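Local coordinates for secreted protein (Kutzneria albida DSM 43870, PDB 5M6Q) that probably catalyses transfer of the gamma-glutamyl group of protein-bound glutamine to amines, cross-linking proteins as a microbial transglutaminase, at residues L63-G68 with E74-A79. Sequence-based numbering, arbitrary orientation.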
ATOM      1  N   LEU A  63       6.418  -2.449  -4.242  1.00 21.37           N
ATOM      2  CA  LEU A  63       5.423  -2.311  -5.299  1.00 29.83           C
ATOM      3  C   LEU A  63       5.312  -3.571  -6.147  1.00 29.96           C
ATOM      4  O   LEU A  63       4.663  -3.560  -7.190  1.00 26.16           O
ATOM      5  CB  LEU A  63       5.761  -1.106  -6.179  1.00 20.66           C
ATOM      6  CG  LEU A  63       5.836   0.204  -5.388  1.00 24.71           C
ATOM      7  CD1 LEU A  63       6.183   1.393  -6.293  1.00 30.80           C
ATOM      8  CD2 LEU A  63       4.519   0.482  -4.662  1.00 21.79           C
ATOM      9  N   ASN A  64       5.933  -4.647  -5.661  1.00 25.72           N
ATOM     10  CA  ASN A  64       6.035  -5.935  -6.362  1.00 32.62           C
ATOM     11  C   ASN A  64       4.712  -6.476  -6.883  1.00 27.56           C
ATOM     12  O   ASN A  64       4.643  -7.056  -7.962  1.00 21.88           O
ATOM     13  CB  ASN A  64       6.626  -7.010  -5.428  1.00 28.61           C
ATOM     14  CG  ASN A  64       7.919  -6.589  -4.786  1.00 34.51           C
ATOM     15  OD1 ASN A  64       8.077  -6.678  -3.565  1.00 39.61           O
ATOM     16  ND2 ASN A  64       8.870  -6.147  -5.603  1.00 40.04           N
ATOM     17  N   LEU A  65       3.686  -6.347  -6.054  1.00 23.08           N
ATOM     18  CA  LEU A  65       2.387  -6.954  -6.306  1.00 24.42           C
ATOM     19  C   LEU A  65       1.354  -5.852  -6.410  1.00 22.50           C
ATOM     20  O   LEU A  65       0.588  -5.621  -5.469  1.00 21.78           O
ATOM     21  CB  LEU A  65       2.007  -7.938  -5.192  1.00 19.20           C
ATOM     22  CG  LEU A  65       2.877  -9.179  -4.952  1.00 28.03           C
ATOM     23  CD1 LEU A  65       2.273 -10.002  -3.819  1.00 26.57           C
ATOM     24  CD2 LEU A  65       3.075 -10.049  -6.227  1.00 19.24           C
ATOM     25  N   SER A  66       1.349  -5.178  -7.559  1.00 23.87           N
ATOM     26  CA  SER A  66       0.475  -4.024  -7.801  1.00 24.79           C
ATOM     27  C   SER A  66      -0.557  -4.352  -8.865  1.00 22.37           C
ATOM     28  O   SER A  66      -0.225  -4.955  -9.880  1.00 20.96           O
ATOM     29  CB  SER A  66       1.284  -2.798  -8.239  1.00 20.15           C
ATOM     30  OG  SER A  66       2.120  -2.336  -7.197  1.00 21.69           O
ATOM     31  N   PHE A  67      -1.791  -3.895  -8.664  1.00 20.92           N
ATOM     32  CA  PHE A  67      -2.886  -4.269  -9.560  1.00 24.89           C
ATOM     33  C   PHE A  67      -3.771  -3.072  -9.937  1.00 22.22           C
ATOM     34  O   PHE A  67      -3.869  -2.104  -9.189  1.00 23.10           O
ATOM     35  CB  PHE A  67      -3.716  -5.385  -8.904  1.00 20.38           C
ATOM     36  CG  PHE A  67      -2.885  -6.540  -8.447  1.00 21.09           C
ATOM     37  CD1 PHE A  67      -2.465  -7.507  -9.350  1.00 23.31           C
ATOM     38  CD2 PHE A  67      -2.484  -6.651  -7.131  1.00 19.48           C
ATOM     39  CE1 PHE A  67      -1.684  -8.567  -8.940  1.00 19.58           C
ATOM     40  CE2 PHE A  67      -1.693  -7.707  -6.722  1.00 21.54           C
ATOM     41  CZ  PHE A  67      -1.296  -8.664  -7.621  1.00 23.52           C
ATOM     42  N   GLY A  68      -4.405  -3.155 -11.109  1.00 24.33           N
ATOM     43  CA  GLY A  68      -5.256  -2.092 -11.612  1.00 25.06           C
ATOM     44  C   GLY A  68      -6.552  -1.920 -10.830  1.00 26.65           C
ATOM     45  O   GLY A  68      -7.146  -0.844 -10.834  1.00 25.86           O
ATOM     46  N   GLU A  74      -7.640  -7.590  -3.485  1.00 20.17           N
ATOM     47  CA  GLU A  74      -8.308  -8.302  -2.405  1.00 22.30           C
ATOM     48  C   GLU A  74      -8.238  -9.818  -2.600  1.00 24.26           C
ATOM     49  O   GLU A  74      -8.110 -10.566  -1.624  1.00 19.32           O
ATOM     50  CB  GLU A  74      -9.755  -7.818  -2.283  1.00 20.74           C
ATOM     51  CG  GLU A  74      -9.798  -6.425  -1.669  1.00 26.20           C
ATOM     52  CD  GLU A  74     -11.158  -5.780  -1.751  1.00 27.80           C
ATOM     53  OE1 GLU A  74     -11.762  -5.804  -2.846  1.00 23.72           O
ATOM     54  OE2 GLU A  74     -11.609  -5.250  -0.713  1.00 20.64           O
ATOM     55  N   ALA A  75      -8.302 -10.274  -3.846  1.00 21.90           N
ATOM     56  CA  ALA A  75      -8.222 -11.713  -4.105  1.00 24.88           C
ATOM     57  C   ALA A  75      -6.807 -12.222  -3.824  1.00 21.58           C
ATOM     58  O   ALA A  75      -6.606 -13.323  -3.322  1.00 22.04           O
ATOM     59  CB  ALA A  75      -8.623 -12.032  -5.543  1.00 23.57           C
ATOM     60  N   VAL A  76      -5.826 -11.399  -4.146  1.00 23.04           N
ATOM     61  CA  VAL A  76      -4.437 -11.775  -3.967  1.00 25.87           C
ATOM     62  C   VAL A  76      -4.110 -11.763  -2.473  1.00 23.43           C
ATOM     63  O   VAL A  76      -3.429 -12.648  -1.964  1.00 24.44           O
ATOM     64  CB  VAL A  76      -3.526 -10.848  -4.791  1.00 20.76           C
ATOM     65  CG1 VAL A  76      -2.064 -10.988  -4.352  1.00 21.91           C
ATOM     66  CG2 VAL A  76      -3.687 -11.199  -6.297  1.00 18.49           C
ATOM     67  N   GLN A  77      -4.654 -10.783  -1.762  1.00 26.88           N
ATOM     68  CA  GLN A  77      -4.530 -10.730  -0.307  1.00 23.32           C
ATOM     69  C   GLN A  77      -5.078 -11.999   0.332  1.00 25.51           C
ATOM     70  O   GLN A  77      -4.413 -12.618   1.163  1.00 21.86           O
ATOM     71  CB  GLN A  77      -5.267  -9.503   0.256  1.00 23.94           C
ATOM     72  CG  GLN A  77      -5.163  -9.363   1.771  1.00 25.16           C
ATOM     73  CD  GLN A  77      -6.094  -8.297   2.326  1.00 27.23           C
ATOM     74  OE1 GLN A  77      -7.205  -8.092   1.817  1.00 26.39           O
ATOM     75  NE2 GLN A  77      -5.640  -7.600   3.366  1.00 22.94           N
ATOM     76  N   ALA A  78      -6.286 -12.395  -0.051  1.00 23.50           N
ATOM     77  CA  ALA A  78      -6.879 -13.590   0.557  1.00 27.25           C
ATOM     78  C   ALA A  78      -6.055 -14.834   0.222  1.00 22.83           C
ATOM     79  O   ALA A  78      -5.846 -15.689   1.075  1.00 26.49           O
ATOM     80  CB  ALA A  78      -8.316 -13.771   0.117  1.00 22.91           C
ATOM     81  N   ALA A  79      -5.571 -14.925  -1.007  1.00 21.95           N
ATOM     82  CA  ALA A  79      -4.792 -16.085  -1.411  1.00 24.65           C
ATOM     83  C   ALA A  79      -3.496 -16.179  -0.586  1.00 24.47           C
ATOM     84  O   ALA A  79      -3.143 -17.248  -0.083  1.00 25.35           O
ATOM     85  CB  ALA A  79      -4.490 -16.028  -2.900  1.00 20.72           C
TER
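Phe67 and Val76 meet where the short edge strand 66-67 of the antiparallel sheet of this microbial transglutaminase packs against helix 70-84, which follows it almost directly in the chain. In the helical segment, the carbonyl O of Glu74 accepts the bond from Ala78 N; partly exposed, Glu74 can touch Ile126 of strand 122-131 and probably keep its charged end near solvent. Val76 is the residue that faces the strand. Its CG1 stands anti to the backbone N (chi1 166°), which sets CG2 beside that nitrogen, and both Val76 methyls come within 4.1 Å of Phe67 CZ. A beta-branched residue suits the place, because two methyls on one carbon make a short, broad apolar surface. Val76 CG1 also brushes Leu65 CD1 at 4.5 Å, a looser touch, and Leu106 and Val219 add to this apolar surround. Gln77 suits its place because its amide donates twice: NE2 bonds to Ala124 O and to Gln180 OE1. Ala79, small and buried, meets Leu103.

Leu65 and Phe67 bond through their backbones to Val219 and Phe217 of strand 214-223, while the small hydroxyl of Ser66 serves two partners: Ser66 OG donates to Leu63 O (2.8 Å), above the carbonyl plane, and pairs with Thr218 OG1. Phe67 is long enough to span from strand to helix; an alanine here would probably open a gap beside Val76 and leave its methyls without the ring they pack against from segment 63-68. The ring presents its far end obliquely, with Phe67 CZ 3.7 Å and Phe67 CE2 4.0 Å from Val76 CG2.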